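Local atomic coordinates of 378aa long hypothetical citrate synthase (PDB entry 1VGM), a protein that belongs to the citrate synthase family and is built mostly of helices, with two copies of the chain in its assembly. Residues Y153-L158 with K164-E169; S44-I49 with N64-I69; I135-A138 with P144-P147; D35-V40 with A269-T274; I49-M52 with E56-N59. One frame throughout, in Å; residues are numbered along the deposited sequence.

Interaction 1 (Y153-L158 with K164-E169); sequences YAESFL and KKPTQE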
# COMPACT_ATOMS: atom_id res chain seq x y z
N TYR A 153 16.62 -22.45 -2.95
CA TYR A 153 15.55 -21.54 -3.32
C TYR A 153 15.82 -20.95 -4.70
O TYR A 153 14.94 -20.94 -5.57
CB TYR A 153 15.44 -20.43 -2.26
CG TYR A 153 14.37 -19.38 -2.54
CD1 TYR A 153 14.69 -18.19 -3.20
CD2 TYR A 153 13.07 -19.54 -2.08
CE1 TYR A 153 13.73 -17.20 -3.40
CE2 TYR A 153 12.10 -18.56 -2.27
CZ TYR A 153 12.44 -17.39 -2.92
OH TYR A 153 11.51 -16.40 -3.08
N ALA A 154 17.04 -20.47 -4.90
CA ALA A 154 17.42 -19.88 -6.19
C ALA A 154 17.22 -20.87 -7.34
O ALA A 154 16.79 -20.50 -8.42
CB ALA A 154 18.87 -19.40 -6.15
N GLU A 155 17.54 -22.14 -7.10
CA GLU A 155 17.38 -23.13 -8.15
C GLU A 155 15.90 -23.34 -8.42
O GLU A 155 15.47 -23.31 -9.57
CB GLU A 155 18.02 -24.47 -7.76
CG GLU A 155 17.81 -25.53 -8.82
CD GLU A 155 18.56 -26.82 -8.54
OE1 GLU A 155 19.35 -26.86 -7.58
OE2 GLU A 155 18.35 -27.79 -9.30
N SER A 156 15.12 -23.54 -7.37
CA SER A 156 13.69 -23.75 -7.52
C SER A 156 13.02 -22.60 -8.27
O SER A 156 12.14 -22.84 -9.11
CB SER A 156 13.03 -23.93 -6.16
OG SER A 156 13.40 -25.18 -5.60
N PHE A 157 13.43 -21.37 -7.99
CA PHE A 157 12.85 -20.22 -8.68
C PHE A 157 13.25 -20.26 -10.15
O PHE A 157 12.40 -20.10 -11.03
CB PHE A 157 13.31 -18.91 -8.03
CG PHE A 157 12.95 -17.68 -8.82
CD1 PHE A 157 11.62 -17.36 -9.06
CD2 PHE A 157 13.95 -16.86 -9.34
CE1 PHE A 157 11.28 -16.24 -9.81
CE2 PHE A 157 13.62 -15.73 -10.10
CZ PHE A 157 12.28 -15.42 -10.34
N LEU A 158 14.53 -20.47 -10.42
CA LEU A 158 15.04 -20.42 -11.78
C LEU A 158 14.43 -21.52 -12.64
O LEU A 158 14.13 -21.30 -13.82
CB LEU A 158 16.57 -20.56 -11.80
CG LEU A 158 17.34 -19.34 -11.28
CD1 LEU A 158 18.83 -19.62 -11.35
CD2 LEU A 158 17.00 -18.11 -12.09
N LYS A 164 13.65 -25.37 -17.00
CA LYS A 164 14.90 -25.97 -17.41
C LYS A 164 15.78 -26.00 -16.16
O LYS A 164 15.69 -25.09 -15.32
CB LYS A 164 15.56 -25.09 -18.47
CG LYS A 164 16.65 -25.75 -19.29
CD LYS A 164 17.23 -24.81 -20.35
CE LYS A 164 17.22 -23.35 -19.90
NZ LYS A 164 17.79 -22.43 -20.92
N LYS A 165 16.65 -27.00 -16.04
CA LYS A 165 17.55 -26.99 -14.90
C LYS A 165 18.59 -25.89 -15.07
O LYS A 165 19.27 -25.83 -16.09
CB LYS A 165 18.27 -28.33 -14.74
CG LYS A 165 18.89 -28.49 -13.34
CD LYS A 165 19.98 -29.55 -13.27
CE LYS A 165 20.65 -29.53 -11.90
NZ LYS A 165 19.64 -29.65 -10.80
N PRO A 166 18.71 -24.99 -14.08
CA PRO A 166 19.72 -23.93 -14.20
C PRO A 166 21.14 -24.49 -14.05
O PRO A 166 21.34 -25.55 -13.46
CB PRO A 166 19.36 -22.97 -13.06
CG PRO A 166 18.69 -23.85 -12.05
CD PRO A 166 17.89 -24.83 -12.87
N THR A 167 22.13 -23.79 -14.60
CA THR A 167 23.52 -24.14 -14.37
C THR A 167 23.93 -23.69 -12.97
O THR A 167 23.26 -22.86 -12.36
CB THR A 167 24.45 -23.48 -15.42
OG1 THR A 167 24.50 -22.06 -15.23
CG2 THR A 167 23.94 -23.78 -16.84
N GLN A 168 25.02 -24.24 -12.46
CA GLN A 168 25.48 -23.89 -11.12
C GLN A 168 25.86 -22.41 -11.05
O GLN A 168 25.65 -21.76 -10.02
CB GLN A 168 26.68 -24.76 -10.73
CG GLN A 168 26.30 -26.19 -10.36
CD GLN A 168 25.22 -26.25 -9.28
OE1 GLN A 168 24.07 -26.59 -9.56
NE2 GLN A 168 25.60 -25.92 -8.05
N GLU A 169 26.40 -21.86 -12.13
CA GLU A 169 26.75 -20.44 -12.14
C GLU A 169 25.49 -19.59 -12.08
O GLU A 169 25.46 -18.53 -11.44
CB GLU A 169 27.53 -20.08 -13.41
CG GLU A 169 28.69 -21.01 -13.74
CD GLU A 169 28.27 -22.18 -14.62
OE1 GLU A 169 27.86 -23.24 -14.08
OE2 GLU A 169 28.36 -22.04 -15.86
O HOH W 1 16.58 -22.55 -15.24
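The charged pair of this contact is E155 and K165. NZ of K165 stands 2.7 Å from OE2 of E155, a salt bridge that meets the oxygen on its syn side but 28° out of the carboxylate plane. E155 leaves the helix with CG trans to the backbone N (chi1 178°) and runs on fully extended, which carries its carboxylate out beyond the helix surface. K165 meets it by bending at its last torsion (chi4 54°).

Apolar contact falls to P166, which presses its ring against the helix between the same glutamate and L158. CG of P166 lies 3.7 Å from CG of E155, the two side chains crossing at about a right angle, and CB of P166 lies 3.8 Å from CD1 of L158. They pack the connection between two consecutive helices: helix 153-162 ends, the chain turns back through K164 to P166, and helix 168-180 begins. T167 is the N-cap of that second helix, and its own N bonds to the carboxylate of E170. I171, one turn in, touches both E155 and P166.

A water links the backbones. It donates to O of K164 at 2.7 Å and, more weakly, to O of L158 at 3.1 Å; both carbonyl oxygens are acceptors, and the water supplies the protons that join them.

Interaction 2 (S44-I49 with N64-I69); sequences SYEELI and NQIKGI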
# COMPACT_ATOMS: atom_id res chain seq x y z
N SER A 44 24.27 -18.03 1.92
CA SER A 44 23.21 -18.29 0.96
C SER A 44 21.95 -17.54 1.38
O SER A 44 21.85 -17.08 2.51
CB SER A 44 22.92 -19.79 0.90
OG SER A 44 22.31 -20.23 2.10
N TYR A 45 20.98 -17.44 0.48
CA TYR A 45 19.77 -16.69 0.78
C TYR A 45 19.01 -17.33 1.94
O TYR A 45 18.50 -16.63 2.81
CB TYR A 45 18.88 -16.63 -0.46
CG TYR A 45 17.64 -15.79 -0.31
CD1 TYR A 45 17.71 -14.47 0.16
CD2 TYR A 45 16.38 -16.29 -0.66
CE1 TYR A 45 16.55 -13.67 0.26
CE2 TYR A 45 15.22 -15.51 -0.55
CZ TYR A 45 15.31 -14.21 -0.10
OH TYR A 45 14.16 -13.46 0.01
N GLU A 46 18.93 -18.66 1.94
CA GLU A 46 18.29 -19.37 3.05
C GLU A 46 18.95 -19.06 4.40
O GLU A 46 18.27 -18.93 5.42
CB GLU A 46 18.31 -20.88 2.81
CG GLU A 46 17.36 -21.35 1.71
CD GLU A 46 18.06 -21.56 0.39
OE1 GLU A 46 18.98 -20.78 0.05
OE2 GLU A 46 17.68 -22.52 -0.33
N GLU A 47 20.28 -18.95 4.42
CA GLU A 47 20.96 -18.59 5.65
C GLU A 47 20.69 -17.14 6.04
O GLU A 47 20.53 -16.83 7.22
CB GLU A 47 22.46 -18.84 5.51
CG GLU A 47 22.80 -20.33 5.48
CD GLU A 47 24.24 -20.60 5.07
OE1 GLU A 47 25.06 -20.94 5.94
OE2 GLU A 47 24.53 -20.47 3.87
N LEU A 48 20.61 -16.26 5.05
CA LEU A 48 20.24 -14.87 5.29
C LEU A 48 18.80 -14.69 5.75
O LEU A 48 18.51 -13.87 6.62
CB LEU A 48 20.47 -14.02 4.03
CG LEU A 48 20.08 -12.54 4.17
CD1 LEU A 48 20.78 -11.92 5.39
CD2 LEU A 48 20.46 -11.78 2.90
N ILE A 49 17.88 -15.46 5.17
CA ILE A 49 16.52 -15.51 5.68
C ILE A 49 16.53 -15.75 7.19
O ILE A 49 15.89 -15.02 7.94
CB ILE A 49 15.69 -16.64 5.02
CG1 ILE A 49 15.45 -16.32 3.55
CG2 ILE A 49 14.36 -16.80 5.73
CD1 ILE A 49 14.82 -17.48 2.78
N ASN A 64 18.05 -26.46 7.84
CA ASN A 64 17.18 -27.48 7.25
C ASN A 64 15.70 -27.21 7.54
O ASN A 64 14.83 -27.58 6.76
CB ASN A 64 17.57 -28.87 7.76
CG ASN A 64 18.72 -29.48 6.96
OD1 ASN A 64 18.93 -29.13 5.81
ND2 ASN A 64 19.46 -30.38 7.59
N GLN A 65 15.43 -26.55 8.66
CA GLN A 65 14.07 -26.15 8.96
C GLN A 65 13.60 -25.04 8.01
O GLN A 65 12.48 -25.09 7.51
CB GLN A 65 13.97 -25.72 10.43
CG GLN A 65 14.07 -26.91 11.38
CD GLN A 65 14.14 -26.51 12.85
OE1 GLN A 65 14.90 -25.63 13.24
NE2 GLN A 65 13.34 -27.18 13.67
N ILE A 66 14.45 -24.04 7.76
CA ILE A 66 14.14 -23.02 6.75
C ILE A 66 13.80 -23.65 5.41
O ILE A 66 12.77 -23.33 4.81
CB ILE A 66 15.32 -22.05 6.52
CG1 ILE A 66 15.69 -21.34 7.82
CG2 ILE A 66 14.93 -21.01 5.45
CD1 ILE A 66 14.62 -20.40 8.33
N LYS A 67 14.67 -24.53 4.92
CA LYS A 67 14.47 -25.17 3.62
C LYS A 67 13.18 -26.00 3.59
O LYS A 67 12.48 -26.04 2.58
CB LYS A 67 15.69 -26.05 3.28
CG LYS A 67 17.00 -25.28 3.19
CD LYS A 67 18.19 -26.18 2.87
CE LYS A 67 19.41 -25.34 2.48
NZ LYS A 67 20.65 -26.14 2.24
N GLY A 68 12.88 -26.65 4.71
CA GLY A 68 11.65 -27.41 4.83
C GLY A 68 10.38 -26.57 4.71
O GLY A 68 9.42 -26.97 4.06
N ILE A 69 10.37 -25.40 5.34
CA ILE A 69 9.23 -24.51 5.20
C ILE A 69 9.11 -24.01 3.77
O ILE A 69 8.03 -24.03 3.18
CB ILE A 69 9.34 -23.30 6.15
CG1 ILE A 69 9.27 -23.79 7.61
CG2 ILE A 69 8.23 -22.30 5.86
CD1 ILE A 69 9.76 -22.76 8.64
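I66 faces E46 and I49 with its CG2 branch: CG1 swings beside the backbone N (chi1 -59°), which puts CG2 trans to that N and out toward the other helix. There CG2 of I66 rests 3.9 Å from the carbonyl O of E46 and 4.3 Å from CG2 of I49, light van der Waals contacts. E46 kinks at its second torsion (chi2 98°), and its CG passes K67, CG to CG 4.2 Å. The carboxylate does not close on the lysine: OE2 of E46 and NZ of K67 stay 5.3 Å apart, and OE2 instead accepts from the backbone N of Y153. The opposite charges may still attract weakly.

At the head of helix 45-54, S44 is the N-cap. OG of S44 donates to OE2 of E47 at 2.8 Å, on the anti lone pair of that carboxylate oxygen, and accepts a weak bond from the N of E47. The other oxygen, OE1 of E47, makes a salt bridge with R378 of the second subunit.

The axes of the two short segments come within 9.6 Å at 102° where helices 45-54 and 60-71 pack, a near-orthogonal pair of consecutive helices in the mostly helical citrate synthase fold.

Interaction 3 (I135-A138 with P144-P147); sequences IYRA and PKIP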
# COMPACT_ATOMS: atom_id res chain seq x y z
N ILE A 135 4.49 -14.62 -13.28
CA ILE A 135 4.34 -13.33 -13.94
C ILE A 135 5.15 -13.31 -15.23
O ILE A 135 4.63 -12.93 -16.28
CB ILE A 135 4.81 -12.16 -13.04
CG1 ILE A 135 3.81 -11.98 -11.89
CG2 ILE A 135 4.91 -10.88 -13.87
CD1 ILE A 135 4.13 -10.83 -10.97
N TYR A 136 6.42 -13.70 -15.15
CA TYR A 136 7.21 -13.88 -16.37
C TYR A 136 6.47 -14.76 -17.37
O TYR A 136 6.37 -14.43 -18.55
CB TYR A 136 8.58 -14.50 -16.05
CG TYR A 136 9.31 -15.02 -17.27
CD1 TYR A 136 9.81 -14.14 -18.24
CD2 TYR A 136 9.48 -16.39 -17.47
CE1 TYR A 136 10.46 -14.62 -19.38
CE2 TYR A 136 10.13 -16.88 -18.60
CZ TYR A 136 10.61 -15.99 -19.55
OH TYR A 136 11.23 -16.50 -20.67
N ARG A 137 5.97 -15.90 -16.91
CA ARG A 137 5.37 -16.86 -17.81
C ARG A 137 4.11 -16.30 -18.47
O ARG A 137 3.93 -16.44 -19.68
CB ARG A 137 5.04 -18.15 -17.05
CG ARG A 137 6.26 -19.04 -16.88
CD ARG A 137 5.97 -20.24 -16.01
NE ARG A 137 7.04 -21.22 -16.12
CZ ARG A 137 7.22 -22.02 -17.16
NH1 ARG A 137 6.30 -22.12 -18.11
NH2 ARG A 137 8.34 -22.73 -17.26
N ALA A 138 3.25 -15.66 -17.68
CA ALA A 138 2.05 -15.02 -18.20
C ALA A 138 2.36 -13.98 -19.28
O ALA A 138 1.69 -13.91 -20.30
CB ALA A 138 1.27 -14.37 -17.06
N PRO A 144 1.48 -21.78 -16.85
CA PRO A 144 1.87 -21.66 -15.44
C PRO A 144 2.75 -22.83 -15.01
O PRO A 144 2.60 -23.96 -15.51
CB PRO A 144 0.53 -21.64 -14.70
CG PRO A 144 -0.42 -22.29 -15.63
CD PRO A 144 0.02 -21.91 -17.01
N LYS A 145 3.66 -22.56 -14.09
CA LYS A 145 4.44 -23.62 -13.47
C LYS A 145 4.79 -23.28 -12.03
O LYS A 145 5.40 -22.24 -11.76
CB LYS A 145 5.72 -23.86 -14.28
CG LYS A 145 6.59 -24.96 -13.72
CD LYS A 145 7.82 -25.17 -14.57
CE LYS A 145 7.52 -26.05 -15.78
NZ LYS A 145 6.83 -25.30 -16.87
N ILE A 146 4.39 -24.15 -11.11
CA ILE A 146 4.70 -23.94 -9.69
C ILE A 146 6.10 -24.43 -9.37
O ILE A 146 6.51 -25.51 -9.81
CB ILE A 146 3.68 -24.68 -8.79
CG1 ILE A 146 2.25 -24.33 -9.23
CG2 ILE A 146 3.89 -24.29 -7.33
CD1 ILE A 146 1.91 -22.84 -9.15
N PRO A 147 6.88 -23.63 -8.61
CA PRO A 147 8.21 -24.08 -8.20
C PRO A 147 8.18 -25.39 -7.40
O PRO A 147 7.23 -25.67 -6.66
CB PRO A 147 8.74 -22.92 -7.37
CG PRO A 147 8.00 -21.73 -7.89
CD PRO A 147 6.62 -22.24 -8.21
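The guanidinium of R137 carries the side chain of K145 over one face. CB of K145 sits 3.5 Å above the plane, displaced toward the rim near NE, and the lysine chain then travels across the same face, bending at chi3 (-82°) and again at chi4 (78°), until NZ also lies above it. The bonds of the group point elsewhere: NE of R137 donates to O of A160, and NH1 donates to O of K143, so backbone oxygens from two different parts of the chain fix the rotation of the guanidinium while K145 covers it.

R137 is extended from CG to NE, and CD of R137 lies 3.8 Å from the backbone N of K145, whose own bond is to OD1 of N134. NH2 of R137 also has CD of K145 at 3.7 Å.

The ammonium end is harder to accept at face value. NZ of K145 comes within 3.0 Å of NH2 of R137, two donors of like charge with no bond between them, and NZ of K143 is close by as well. The exact place of this NZ is therefore doubtful.

In the fold, R137 lies in the last turn of helix 117-139, and K145 lies in the loop that leads back toward helix 153-162. The arginine links its own helix, the loop and, through A160, helix 153-162, which P147 also touches at A160, while I135 and A138 pack against helix 93-108.

Interaction 4 (D35-V40 with A269-T274); sequences DINDLV and AKIFKT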
# COMPACT_ATOMS: atom_id res chain seq x y z
N ASP A 35 29.38 -8.73 7.15
CA ASP A 35 29.64 -7.99 5.91
C ASP A 35 28.94 -8.66 4.74
O ASP A 35 28.86 -9.88 4.67
CB ASP A 35 31.15 -7.93 5.63
CG ASP A 35 31.50 -7.00 4.48
OD1 ASP A 35 31.31 -7.37 3.30
OD2 ASP A 35 31.97 -5.88 4.76
N ILE A 36 28.42 -7.85 3.81
CA ILE A 36 27.65 -8.40 2.70
C ILE A 36 28.51 -9.31 1.81
O ILE A 36 28.01 -10.26 1.21
CB ILE A 36 27.01 -7.28 1.83
CG1 ILE A 36 26.24 -7.89 0.66
CG2 ILE A 36 28.08 -6.34 1.31
CD1 ILE A 36 24.77 -8.01 0.91
N ASN A 37 29.81 -9.02 1.76
CA ASN A 37 30.74 -9.83 0.98
C ASN A 37 30.86 -11.26 1.52
O ASN A 37 30.92 -12.22 0.76
CB ASN A 37 32.13 -9.17 0.96
CG ASN A 37 32.18 -7.92 0.08
OD1 ASN A 37 32.38 -8.01 -1.12
ND2 ASN A 37 32.00 -6.76 0.69
N ASP A 38 30.90 -11.39 2.85
CA ASP A 38 31.00 -12.72 3.46
C ASP A 38 29.72 -13.52 3.22
O ASP A 38 29.76 -14.72 2.91
CB ASP A 38 31.25 -12.60 4.96
CG ASP A 38 32.63 -12.07 5.27
OD1 ASP A 38 33.55 -12.32 4.47
OD2 ASP A 38 32.80 -11.41 6.32
N LEU A 39 28.59 -12.84 3.38
CA LEU A 39 27.29 -13.49 3.19
C LEU A 39 27.12 -14.03 1.77
O LEU A 39 26.74 -15.18 1.59
CB LEU A 39 26.16 -12.52 3.54
CG LEU A 39 26.21 -12.09 5.01
CD1 LEU A 39 25.12 -11.08 5.29
CD2 LEU A 39 26.06 -13.31 5.91
N VAL A 40 27.42 -13.20 0.78
CA VAL A 40 27.37 -13.63 -0.62
C VAL A 40 28.39 -14.75 -0.87
O VAL A 40 28.04 -15.80 -1.42
CB VAL A 40 27.65 -12.44 -1.60
CG1 VAL A 40 27.93 -12.97 -3.00
CG2 VAL A 40 26.45 -11.48 -1.63
N ALA A 269 27.60 -2.94 -5.77
CA ALA A 269 27.94 -2.78 -7.18
C ALA A 269 29.19 -3.57 -7.52
O ALA A 269 29.31 -4.13 -8.60
CB ALA A 269 28.15 -1.29 -7.51
N LYS A 270 30.13 -3.61 -6.58
CA LYS A 270 31.34 -4.40 -6.77
C LYS A 270 31.00 -5.87 -7.00
O LYS A 270 31.58 -6.53 -7.85
CB LYS A 270 32.26 -4.28 -5.55
CG LYS A 270 32.98 -2.94 -5.40
CD LYS A 270 33.60 -2.83 -4.00
CE LYS A 270 34.67 -1.76 -3.91
NZ LYS A 270 35.49 -1.93 -2.67
N ILE A 271 30.06 -6.38 -6.21
CA ILE A 271 29.74 -7.80 -6.27
C ILE A 271 28.94 -8.12 -7.53
O ILE A 271 29.25 -9.07 -8.24
CB ILE A 271 28.95 -8.24 -5.00
CG1 ILE A 271 29.83 -8.06 -3.77
CG2 ILE A 271 28.49 -9.69 -5.15
CD1 ILE A 271 29.10 -8.21 -2.45
N PHE A 272 27.93 -7.32 -7.84
CA PHE A 272 27.22 -7.47 -9.11
C PHE A 272 28.18 -7.44 -10.30
O PHE A 272 28.03 -8.20 -11.26
CB PHE A 272 26.17 -6.36 -9.27
CG PHE A 272 24.84 -6.68 -8.65
CD1 PHE A 272 24.29 -5.85 -7.69
CD2 PHE A 272 24.14 -7.82 -9.03
CE1 PHE A 272 23.06 -6.15 -7.10
CE2 PHE A 272 22.92 -8.13 -8.46
CZ PHE A 272 22.37 -7.29 -7.49
N LYS A 273 29.17 -6.55 -10.23
CA LYS A 273 30.11 -6.43 -11.34
C LYS A 273 30.86 -7.76 -11.52
O LYS A 273 30.94 -8.28 -12.63
CB LYS A 273 31.11 -5.30 -11.07
CG LYS A 273 32.07 -5.03 -12.24
CD LYS A 273 33.02 -3.88 -11.93
CE LYS A 273 34.18 -3.82 -12.91
NZ LYS A 273 33.73 -3.47 -14.28
N THR A 274 31.39 -8.30 -10.43
CA THR A 274 32.14 -9.55 -10.50
C THR A 274 31.26 -10.69 -11.02
O THR A 274 31.72 -11.54 -11.78
CB THR A 274 32.70 -9.94 -9.10
OG1 THR A 274 31.63 -10.25 -8.21
CG2 THR A 274 33.47 -8.80 -8.51
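I271 lays its CD1 methyl against the amide of N37, with OD1 of N37 3.5 Å from CD1, while the two side chains pass at a slant. Its other branch, CG2, meets CG1 of V40 tip to tip at 4.0 Å, because CG1 of I271 turns beside the backbone N (chi1 -63°) and CG2 points off the helix. CG1 of I36 adds a looser contact, 4.2 Å from CD1 of I271.

The amide of N37 is held by its own helix cap. D35 is the N-cap of helix 36-42, and its OD1 accepts twice: from the backbone N of N37 at 2.7 Å, an Asx turn, and, on the syn lone pair, from ND2 of N37 at 2.8 Å, with D35 OD1 nearly in the amide plane of N37. With ND2 so engaged, OD1 of N37 faces the isoleucine. The cap sits where the antiparallel sheet of strands 20-23, 28-31 and 34-35 passes into its first helix. The axes of the two short segments approach to 11.2 Å at 33°, running broadly the same way.

I179 of helix 168-180 touches both I36 and V40. D38 and L39 pack against F372 of the second subunit.

Interaction 5 (I49-M52 with E56-N59); sequences IHLM and ELPN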
# COMPACT_ATOMS: atom_id res chain seq x y z
N ILE A 49 17.88 -15.46 5.17
CA ILE A 49 16.52 -15.51 5.68
C ILE A 49 16.53 -15.75 7.19
O ILE A 49 15.89 -15.02 7.94
CB ILE A 49 15.69 -16.64 5.02
CG1 ILE A 49 15.45 -16.32 3.55
CG2 ILE A 49 14.36 -16.80 5.73
CD1 ILE A 49 14.82 -17.48 2.78
N HIS A 50 17.27 -16.77 7.63
CA HIS A 50 17.28 -17.12 9.05
C HIS A 50 17.97 -16.03 9.87
O HIS A 50 17.57 -15.71 10.99
CB HIS A 50 17.99 -18.46 9.27
CG HIS A 50 17.94 -18.96 10.68
ND1 HIS A 50 18.78 -18.50 11.67
CD2 HIS A 50 17.14 -19.88 11.28
CE1 HIS A 50 18.50 -19.10 12.81
NE2 HIS A 50 17.50 -19.95 12.60
N LEU A 51 19.03 -15.46 9.30
CA LEU A 51 19.75 -14.38 9.97
C LEU A 51 18.82 -13.18 10.19
O LEU A 51 18.68 -12.69 11.32
CB LEU A 51 20.96 -13.96 9.12
CG LEU A 51 21.85 -12.81 9.59
CD1 LEU A 51 22.46 -13.13 10.95
CD2 LEU A 51 22.95 -12.58 8.55
N MET A 52 18.17 -12.72 9.12
CA MET A 52 17.33 -11.53 9.21
C MET A 52 16.12 -11.73 10.12
O MET A 52 15.73 -10.81 10.84
CB MET A 52 16.86 -11.08 7.82
CG MET A 52 17.96 -10.49 6.92
SD MET A 52 19.00 -9.21 7.69
CE MET A 52 18.63 -7.81 6.68
N GLU A 56 20.35 -14.79 13.96
CA GLU A 56 21.68 -15.39 13.80
C GLU A 56 21.76 -16.22 12.53
O GLU A 56 20.74 -16.61 11.97
CB GLU A 56 22.01 -16.27 15.01
CG GLU A 56 21.86 -15.59 16.36
CD GLU A 56 22.93 -14.56 16.62
OE1 GLU A 56 22.83 -13.86 17.66
OE2 GLU A 56 23.87 -14.43 15.81
N LEU A 57 22.99 -16.51 12.10
CA LEU A 57 23.22 -17.53 11.09
C LEU A 57 22.76 -18.87 11.63
O LEU A 57 22.98 -19.18 12.80
CB LEU A 57 24.71 -17.60 10.74
CG LEU A 57 25.22 -16.31 10.08
CD1 LEU A 57 26.73 -16.36 9.94
CD2 LEU A 57 24.53 -16.14 8.72
N PRO A 58 22.10 -19.68 10.80
CA PRO A 58 21.54 -20.93 11.32
C PRO A 58 22.61 -22.02 11.42
O PRO A 58 23.56 -22.04 10.63
CB PRO A 58 20.46 -21.28 10.31
CG PRO A 58 21.04 -20.78 9.02
CD PRO A 58 21.81 -19.52 9.36
N ASN A 59 22.45 -22.93 12.37
CA ASN A 59 23.19 -24.18 12.31
C ASN A 59 22.51 -25.09 11.30
O ASN A 59 21.49 -24.73 10.70
CB ASN A 59 23.23 -24.87 13.68
CG ASN A 59 21.85 -25.22 14.21
OD1 ASN A 59 20.97 -25.65 13.47
ND2 ASN A 59 21.66 -25.05 15.52
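H50 and P58 overlap running in opposing senses, the proline lying flat over the imidazole. CB of P58 stands 3.5 Å from the centroid of the H50 ring and 15° off the ring normal, a CH-pi contact over the face. The ring's edge does different work: ND1 of H50 donates to O of E56 at 2.7 Å with an N-H...O angle of 159°, and the oxygen lies nearly in the ring plane. From the carbonyl side the donor comes less squarely, tilted 30° out of the plane of that group. H50 reaches this position with CG trans to its backbone N, which brings the ring against the loop.

One residue on, L51 and L57 run alongside each other with a common heading, CD2 to CD2 3.9 Å, and CD1 of L51 comes 3.5 Å from C of E56. The same carbonyl O of E56 also takes a CA-H...O contact from CA of L51 at 3.2 Å, so the chain turning out of helix 45-54 folds back tightly over its last turns. The ring of Y54 stacks on H50.

OE2 of E56 forms a salt bridge with R370 of the second subunit, while O of P58 accepts from R378 of that subunit. Within the contact, the bond to E56 implies a proton on ND1 of H50, and with P58 over a face the ring is probably restrained in both tilt and rotation.

How the interactions relate
Interactions 2 and 5 are neighbours, centres 8 Å apart: both use helix 45-54 and share I49, and CD1 of I66 lies 3.9 Å from CD2 of H50. Interaction 1 joins interaction 2 at 2.8 Å, N of Y153 to OE2 of E46, and through the rings of Y153 and Y45. It meets interaction 3 more lightly, O of S156 to CB of P147 at 3.8 Å, where helices 117-139 and 153-162 follow each other. Interaction 4 joins parts 229 residues apart and encloses the other four in sequence, yet L39 touches L51 and L57 of interaction 5. It stays about 17 Å, nearest atoms, from interaction 3. Interactions 2, 4 and 5 all reach the second subunit.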